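Local coordinates for protein pantothenate synthetase (Francisella tularensis subsp. tularensis, PDB 3N8H) that probably catalyses the ATP-dependent condensation of pantoate with beta-alanine to pantothenate through a pantoyl-adenylate intermediate, at residues 199-211 with 219-231. Residues are numbered along the deposited sequence; the frame is centred on the assembly and turned at random.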
ATOM      1  N   ILE A 199       0.870   7.815 -38.237  1.00 41.69           N
ATOM      2  CA  ILE A 199       0.077   6.609 -38.445  1.00 37.76           C
ATOM      3  C   ILE A 199       0.731   5.687 -39.465  1.00 37.75           C
ATOM      4  O   ILE A 199       0.694   4.468 -39.320  1.00 42.46           O
ATOM      5  CB  ILE A 199      -1.356   6.960 -38.944  1.00 52.70           C
ATOM      6  CG1 ILE A 199      -2.147   7.673 -37.846  1.00 61.43           C
ATOM      7  CG2 ILE A 199      -2.088   5.710 -39.386  1.00 52.79           C
ATOM      8  CD1 ILE A 199      -2.339   6.837 -36.596  1.00 67.07           C
ATOM      9  N   GLU A 200       1.322   6.264 -40.510  1.00 38.44           N
ATOM     10  CA  GLU A 200       1.883   5.451 -41.584  1.00 39.86           C
ATOM     11  C   GLU A 200       3.231   4.849 -41.159  1.00 41.68           C
ATOM     12  O   GLU A 200       3.600   3.739 -41.555  1.00 45.55           O
ATOM     13  CB  GLU A 200       2.023   6.258 -42.881  1.00 61.56           C
ATOM     14  CG  GLU A 200       3.056   7.385 -42.820  1.00 83.28           C
ATOM     15  CD  GLU A 200       3.685   7.704 -44.173  1.00102.91           C
ATOM     16  OE1 GLU A 200       3.879   8.905 -44.469  1.00104.93           O
ATOM     17  OE2 GLU A 200       3.987   6.756 -44.937  1.00111.01           O
ATOM     18  N   ILE A 201       3.961   5.585 -40.341  1.00 35.08           N
ATOM     19  CA  ILE A 201       5.166   5.041 -39.737  1.00 35.89           C
ATOM     20  C   ILE A 201       4.778   3.886 -38.816  1.00 41.97           C
ATOM     21  O   ILE A 201       5.380   2.823 -38.856  1.00 40.40           O
ATOM     22  CB  ILE A 201       5.887   6.110 -38.949  1.00 32.45           C
ATOM     23  CG1 ILE A 201       6.365   7.204 -39.919  1.00 42.16           C
ATOM     24  CG2 ILE A 201       7.047   5.499 -38.153  1.00 36.40           C
ATOM     25  CD1 ILE A 201       6.915   8.422 -39.195  1.00 45.08           C
ATOM     26  N   ALA A 202       3.765   4.095 -37.986  1.00 39.18           N
ATOM     27  CA  ALA A 202       3.346   3.041 -37.076  1.00 35.14           C
ATOM     28  C   ALA A 202       3.027   1.770 -37.863  1.00 45.29           C
ATOM     29  O   ALA A 202       3.485   0.686 -37.501  1.00 40.62           O
ATOM     30  CB  ALA A 202       2.154   3.492 -36.233  1.00 36.76           C
ATOM     31  N   ASN A 203       2.262   1.903 -38.949  1.00 49.95           N
ATOM     32  CA  ASN A 203       1.904   0.741 -39.784  1.00 44.70           C
ATOM     33  C   ASN A 203       3.116   0.049 -40.429  1.00 43.81           C
ATOM     34  O   ASN A 203       3.173  -1.181 -40.490  1.00 45.46           O
ATOM     35  CB  ASN A 203       0.866   1.115 -40.854  1.00 43.02           C
ATOM     36  CG  ASN A 203      -0.516   1.447 -40.262  1.00 51.90           C
ATOM     37  OD1 ASN A 203      -0.915   0.931 -39.204  1.00 51.44           O
ATOM     38  ND2 ASN A 203      -1.253   2.306 -40.961  1.00 52.83           N
ATOM     39  N   LYS A 204       4.078   0.832 -40.910  1.00 40.75           N
ATOM     40  CA  LYS A 204       5.331   0.282 -41.418  1.00 44.17           C
ATOM     41  C   LYS A 204       6.092  -0.536 -40.368  1.00 39.26           C
ATOM     42  O   LYS A 204       6.647  -1.580 -40.679  1.00 47.69           O
ATOM     43  CB  LYS A 204       6.243   1.382 -41.978  1.00 51.52           C
ATOM     44  CG  LYS A 204       5.817   1.917 -43.336  1.00 67.78           C
ATOM     45  CD  LYS A 204       6.767   3.002 -43.850  1.00 75.88           C
ATOM     46  CE  LYS A 204       6.698   4.260 -42.991  1.00 75.54           C
ATOM     47  NZ  LYS A 204       7.398   5.410 -43.616  1.00 73.44           N
ATOM     48  N   ILE A 205       6.143  -0.041 -39.142  0.70 30.97           N
ATOM     49  CA  ILE A 205       6.764  -0.789 -38.061  0.70 36.28           C
ATOM     50  C   ILE A 205       6.130  -2.188 -37.954  0.70 38.45           C
ATOM     51  O   ILE A 205       6.836  -3.195 -37.816  0.70 35.02           O
ATOM     52  CB  ILE A 205       6.618  -0.056 -36.701  0.70 40.27           C
ATOM     53  CG1 ILE A 205       7.474   1.217 -36.664  0.70 42.47           C
ATOM     54  CG2 ILE A 205       6.979  -0.989 -35.525  0.70 33.56           C
ATOM     55  CD1 ILE A 205       7.280   2.038 -35.387  0.70 30.62           C
ATOM     56  N   TYR A 206       4.797  -2.246 -38.014  1.00 30.66           N
ATOM     57  CA  TYR A 206       4.100  -3.513 -37.843  1.00 37.76           C
ATOM     58  C   TYR A 206       4.124  -4.414 -39.085  1.00 38.28           C
ATOM     59  O   TYR A 206       3.915  -5.629 -38.984  1.00 33.88           O
ATOM     60  CB  TYR A 206       2.702  -3.303 -37.263  1.00 34.01           C
ATOM     61  CG  TYR A 206       2.817  -3.179 -35.780  1.00 32.43           C
ATOM     62  CD1 TYR A 206       2.575  -4.267 -34.946  1.00 32.90           C
ATOM     63  CD2 TYR A 206       3.275  -1.998 -35.209  1.00 29.70           C
ATOM     64  CE1 TYR A 206       2.739  -4.157 -33.570  1.00 33.40           C
ATOM     65  CE2 TYR A 206       3.450  -1.885 -33.849  1.00 33.54           C
ATOM     66  CZ  TYR A 206       3.180  -2.969 -33.038  1.00 31.30           C
ATOM     67  OH  TYR A 206       3.365  -2.828 -31.693  1.00 28.72           O
ATOM     68  N   GLU A 207       4.419  -3.819 -40.235  1.00 32.44           N
ATOM     69  CA  GLU A 207       4.603  -4.582 -41.452  1.00 40.65           C
ATOM     70  C   GLU A 207       5.937  -5.299 -41.313  1.00 39.22           C
ATOM     71  O   GLU A 207       6.102  -6.435 -41.737  1.00 38.80           O
ATOM     72  CB  GLU A 207       4.621  -3.632 -42.650  1.00 53.26           C
ATOM     73  CG  GLU A 207       4.530  -4.299 -44.010  1.00 77.12           C
ATOM     74  CD  GLU A 207       4.374  -3.283 -45.142  1.00 90.78           C
ATOM     75  OE1 GLU A 207       5.161  -3.354 -46.116  1.00 94.20           O
ATOM     76  OE2 GLU A 207       3.470  -2.415 -45.055  1.00 90.38           O
ATOM     77  N   ILE A 208       6.879  -4.619 -40.677  1.00 29.26           N
ATOM     78  CA  ILE A 208       8.204  -5.177 -40.403  1.00 34.58           C
ATOM     79  C   ILE A 208       8.128  -6.275 -39.350  1.00 35.86           C
ATOM     80  O   ILE A 208       8.693  -7.352 -39.512  1.00 41.39           O
ATOM     81  CB  ILE A 208       9.158  -4.061 -39.933  1.00 35.77           C
ATOM     82  CG1 ILE A 208       9.455  -3.093 -41.091  1.00 40.82           C
ATOM     83  CG2 ILE A 208      10.438  -4.640 -39.342  1.00 41.83           C
ATOM     84  CD1 ILE A 208      10.228  -1.872 -40.682  1.00 40.64           C
ATOM     85  N   LEU A 209       7.432  -5.993 -38.264  1.00 32.26           N
ATOM     86  CA  LEU A 209       7.328  -6.959 -37.185  1.00 35.24           C
ATOM     87  C   LEU A 209       6.700  -8.264 -37.668  1.00 39.97           C
ATOM     88  O   LEU A 209       7.172  -9.343 -37.337  1.00 39.97           O
ATOM     89  CB  LEU A 209       6.543  -6.364 -36.007  1.00 32.86           C
ATOM     90  CG  LEU A 209       7.275  -5.256 -35.218  1.00 26.78           C
ATOM     91  CD1 LEU A 209       6.327  -4.537 -34.227  1.00 34.13           C
ATOM     92  CD2 LEU A 209       8.535  -5.811 -34.516  1.00 32.24           C
ATOM     93  N   ARG A 210       5.643  -8.159 -38.467  1.00 44.66           N
ATOM     94  CA  ARG A 210       4.926  -9.343 -38.962  1.00 48.27           C
ATOM     95  C   ARG A 210       5.760 -10.272 -39.837  1.00 44.38           C
ATOM     96  O   ARG A 210       5.504 -11.468 -39.886  1.00 53.89           O
ATOM     97  CB  ARG A 210       3.662  -8.929 -39.708  1.00 45.60           C
ATOM     98  CG  ARG A 210       2.511  -8.788 -38.773  1.00 41.45           C
ATOM     99  CD  ARG A 210       1.202  -8.586 -39.492  1.00 48.14           C
ATOM    100  NE  ARG A 210       0.133  -8.596 -38.503  1.00 54.22           N
ATOM    101  CZ  ARG A 210      -1.091  -8.136 -38.716  1.00 47.96           C
ATOM    102  NH1 ARG A 210      -1.418  -7.634 -39.900  1.00 43.35           N
ATOM    103  NH2 ARG A 210      -1.984  -8.194 -37.738  1.00 42.78           N
ATOM    104  N   GLN A 211       6.742  -9.714 -40.533  1.00 45.11           N
ATOM    105  CA  GLN A 211       7.671 -10.499 -41.339  1.00 49.09           C
ATOM    106  C   GLN A 211       8.916 -10.984 -40.587  1.00 45.29           C
ATOM    107  O   GLN A 211       9.785 -11.605 -41.185  1.00 48.21           O
ATOM    108  CB  GLN A 211       8.142  -9.673 -42.542  1.00 60.24           C
ATOM    109  CG  GLN A 211       7.022  -9.079 -43.371  1.00 75.91           C
ATOM    110  CD  GLN A 211       7.543  -8.148 -44.446  1.00 88.86           C
ATOM    111  OE1 GLN A 211       8.693  -7.710 -44.397  1.00 94.81           O
ATOM    112  NE2 GLN A 211       6.699  -7.840 -45.424  1.00 91.19           N
ATOM    113  N   GLU A 219      19.378  -6.066 -36.015  1.00 37.11           N
ATOM    114  CA  GLU A 219      18.956  -5.701 -37.368  1.00 35.90           C
ATOM    115  C   GLU A 219      17.493  -5.249 -37.356  1.00 40.26           C
ATOM    116  O   GLU A 219      17.099  -4.389 -38.142  1.00 40.77           O
ATOM    117  CB  GLU A 219      19.114  -6.881 -38.324  1.00 57.96           C
ATOM    118  CG  GLU A 219      20.551  -7.172 -38.709  1.00 87.97           C
ATOM    119  CD  GLU A 219      20.664  -8.370 -39.638  1.00108.06           C
ATOM    120  OE1 GLU A 219      19.621  -9.016 -39.896  1.00111.88           O
ATOM    121  OE2 GLU A 219      21.792  -8.664 -40.105  1.00113.77           O
ATOM    122  N   LEU A 220      16.696  -5.822 -36.448  0.91 34.20           N
ATOM    123  CA  LEU A 220      15.280  -5.476 -36.370  0.91 38.41           C
ATOM    124  C   LEU A 220      15.147  -4.055 -35.831  0.91 38.28           C
ATOM    125  O   LEU A 220      14.275  -3.298 -36.247  0.91 38.35           O
ATOM    126  CB  LEU A 220      14.516  -6.487 -35.495  0.91 37.11           C
ATOM    127  CG  LEU A 220      13.039  -6.214 -35.174  0.91 35.96           C
ATOM    128  CD1 LEU A 220      12.270  -5.884 -36.458  0.91 33.86           C
ATOM    129  CD2 LEU A 220      12.395  -7.414 -34.461  0.91 33.56           C
ATOM    130  N   THR A 221      16.025  -3.707 -34.898  1.00 38.64           N
ATOM    131  CA  THR A 221      16.021  -2.379 -34.313  1.00 39.34           C
ATOM    132  C   THR A 221      16.342  -1.371 -35.429  1.00 38.73           C
ATOM    133  O   THR A 221      15.676  -0.351 -35.572  1.00 38.91           O
ATOM    134  CB  THR A 221      17.016  -2.273 -33.123  1.00 41.09           C
ATOM    135  OG1 THR A 221      16.570  -3.120 -32.054  1.00 39.34           O
ATOM    136  CG2 THR A 221      17.083  -0.856 -32.588  1.00 39.49           C
ATOM    137  N   ASN A 222      17.342  -1.685 -36.237  1.00 36.29           N
ATOM    138  CA  ASN A 222      17.721  -0.809 -37.353  1.00 34.65           C
ATOM    139  C   ASN A 222      16.586  -0.619 -38.349  1.00 40.92           C
ATOM    140  O   ASN A 222      16.412   0.464 -38.885  1.00 40.67           O
ATOM    141  CB  ASN A 222      18.955  -1.348 -38.068  1.00 38.05           C
ATOM    142  CG  ASN A 222      20.201  -1.310 -37.196  1.00 44.22           C
ATOM    143  OD1 ASN A 222      20.237  -0.628 -36.170  1.00 50.63           O
ATOM    144  ND2 ASN A 222      21.225  -2.059 -37.597  1.00 47.87           N
ATOM    145  N   LYS A 223      15.819  -1.677 -38.609  1.00 39.90           N
ATOM    146  CA  LYS A 223      14.707  -1.572 -39.552  1.00 41.61           C
ATOM    147  C   LYS A 223      13.593  -0.698 -39.002  1.00 40.80           C
ATOM    148  O   LYS A 223      13.039   0.127 -39.720  1.00 39.41           O
ATOM    149  CB  LYS A 223      14.172  -2.949 -39.957  1.00 48.42           C
ATOM    150  CG  LYS A 223      15.088  -3.663 -40.931  1.00 50.48           C
ATOM    151  CD  LYS A 223      15.198  -5.125 -40.583  1.00 62.59           C
ATOM    152  CE  LYS A 223      14.095  -5.924 -41.238  1.00 62.60           C
ATOM    153  NZ  LYS A 223      14.688  -6.955 -42.135  1.00 62.34           N
ATOM    154  N   ILE A 224      13.279  -0.882 -37.726  1.00 39.55           N
ATOM    155  CA  ILE A 224      12.288  -0.053 -37.063  1.00 39.13           C
ATOM    156  C   ILE A 224      12.716   1.425 -36.992  1.00 36.19           C
ATOM    157  O   ILE A 224      11.927   2.320 -37.285  1.00 37.93           O
ATOM    158  CB  ILE A 224      11.987  -0.621 -35.705  1.00 36.55           C
ATOM    159  CG1 ILE A 224      11.190  -1.908 -35.894  1.00 35.94           C
ATOM    160  CG2 ILE A 224      11.256   0.392 -34.822  1.00 30.45           C
ATOM    161  CD1 ILE A 224      11.074  -2.720 -34.647  1.00 30.59           C
ATOM    162  N   ASN A 225      13.967   1.674 -36.636  1.00 32.40           N
ATOM    163  CA  ASN A 225      14.475   3.045 -36.603  1.00 39.38           C
ATOM    164  C   ASN A 225      14.520   3.689 -37.988  1.00 39.65           C
ATOM    165  O   ASN A 225      14.448   4.905 -38.116  1.00 46.62           O
ATOM    166  CB  ASN A 225      15.849   3.116 -35.911  1.00 40.89           C
ATOM    167  CG  ASN A 225      15.754   2.927 -34.391  1.00 48.07           C
ATOM    168  OD1 ASN A 225      14.679   3.067 -33.792  1.00 42.85           O
ATOM    169  ND2 ASN A 225      16.885   2.598 -33.763  1.00 40.04           N
ATOM    170  N   SER A 226      14.604   2.882 -39.040  1.00 36.99           N
ATOM    171  CA  SER A 226      14.677   3.459 -40.368  1.00 43.44           C
ATOM    172  C   SER A 226      13.306   3.949 -40.871  1.00 48.18           C
ATOM    173  O   SER A 226      13.226   4.587 -41.912  1.00 41.51           O
ATOM    174  CB  SER A 226      15.336   2.501 -41.371  1.00 47.95           C
ATOM    175  OG  SER A 226      14.421   1.511 -41.797  1.00 53.30           O
ATOM    176  N   THR A 227      12.238   3.668 -40.124  1.00 38.02           N
ATOM    177  CA  THR A 227      10.921   4.158 -40.511  1.00 40.65           C
ATOM    178  C   THR A 227      10.746   5.579 -40.026  1.00 36.97           C
ATOM    179  O   THR A 227       9.797   6.259 -40.412  1.00 45.17           O
ATOM    180  CB  THR A 227       9.796   3.324 -39.871  1.00 40.18           C
ATOM    181  OG1 THR A 227       9.752   3.588 -38.459  1.00 33.14           O
ATOM    182  CG2 THR A 227      10.028   1.818 -40.114  1.00 42.76           C
ATOM    183  N   GLY A 228      11.640   6.017 -39.142  1.00 36.26           N
ATOM    184  CA  GLY A 228      11.501   7.322 -38.514  1.00 40.71           C
ATOM    185  C   GLY A 228      11.043   7.263 -37.078  1.00 40.57           C
ATOM    186  O   GLY A 228      11.099   8.257 -36.359  1.00 41.06           O
ATOM    187  N   ALA A 229      10.566   6.094 -36.656  1.00 36.10           N
ATOM    188  CA  ALA A 229      10.301   5.846 -35.244  1.00 32.76           C
ATOM    189  C   ALA A 229      11.636   5.760 -34.474  1.00 41.84           C
ATOM    190  O   ALA A 229      12.683   5.557 -35.086  1.00 38.87           O
ATOM    191  CB  ALA A 229       9.522   4.554 -35.098  1.00 41.60           C
ATOM    192  N   LYS A 230      11.601   5.923 -33.151  1.00 36.74           N
ATOM    193  CA  LYS A 230      12.793   5.679 -32.312  1.00 42.00           C
ATOM    194  C   LYS A 230      12.538   4.594 -31.291  1.00 36.47           C
ATOM    195  O   LYS A 230      11.752   4.752 -30.354  1.00 31.22           O
ATOM    196  CB  LYS A 230      13.301   6.947 -31.611  1.00 39.79           C
ATOM    197  CG  LYS A 230      14.206   7.801 -32.507  1.00 57.34           C
ATOM    198  CD  LYS A 230      14.178   9.279 -32.139  1.00 72.53           C
ATOM    199  CE  LYS A 230      15.058  10.093 -33.093  1.00 81.25           C
ATOM    200  NZ  LYS A 230      14.414  11.367 -33.531  1.00 83.41           N
ATOM    201  N   LEU A 231      13.211   3.478 -31.495  1.00 34.75           N
ATOM    202  CA  LEU A 231      13.020   2.325 -30.641  1.00 42.44           C
ATOM    203  C   LEU A 231      13.595   2.631 -29.241  1.00 40.25           C
ATOM    204  O   LEU A 231      14.712   3.111 -29.113  1.00 45.41           O
ATOM    205  CB  LEU A 231      13.672   1.110 -31.309  1.00 47.79           C
ATOM    206  CG  LEU A 231      13.342  -0.332 -30.915  1.00 58.32           C
ATOM    207  CD1 LEU A 231      13.986  -0.671 -29.591  1.00 66.12           C
ATOM    208  CD2 LEU A 231      11.839  -0.600 -30.886  1.00 51.68           C
TER
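The two methyls of Leu-209 face different ways: CD1 lies over the centre of one face of the Tyr-206 ring, 3.6 Å above its plane, while CD2 meets Ile-224 CD1 at 4.0 Å and also touches Leu-220. At the ring's edge, in plane, lies Ala-202 O. The helical hairpin illustrates closure by apolar packing: no hydrogen bond joins 199-211 to 219-231. The axes of 199-210 and 219-225 run nearly antiparallel (155°), approaching to 9.7 Å, and aliphatic side chains line the seam; Ile-208 CG2 slides past Leu-220 CD1 at 3.6 Å. Ile-208 meets Thr-227 tip to tip, CD1 to CG2 at 3.7 Å. With chi1 at 71°, Thr-227 turns its hydroxyl back to its own segment, where OG1 donates to Ile-224 O (2.8 Å) and accepts from Ala-229 N (3.2 Å), the latter bond making an ST turn. Thus satisfied, OG1 can pack 3.3 Å from Ile-201 CG2. Gly-228, with positive phi, leads toward strand 230-237. The hairpin packs on the antiparallel sheet of the C-terminal part, separate from the parallel sheet of the HUP-type nucleotide-binding part: Ile-205 rests on Phe-245, Ile-201 and Ala-229 on Ile-247, Leu-220 on Ile-234, while Tyr-206 OH hydrogen-bonds Asp-254 of strand 250-257.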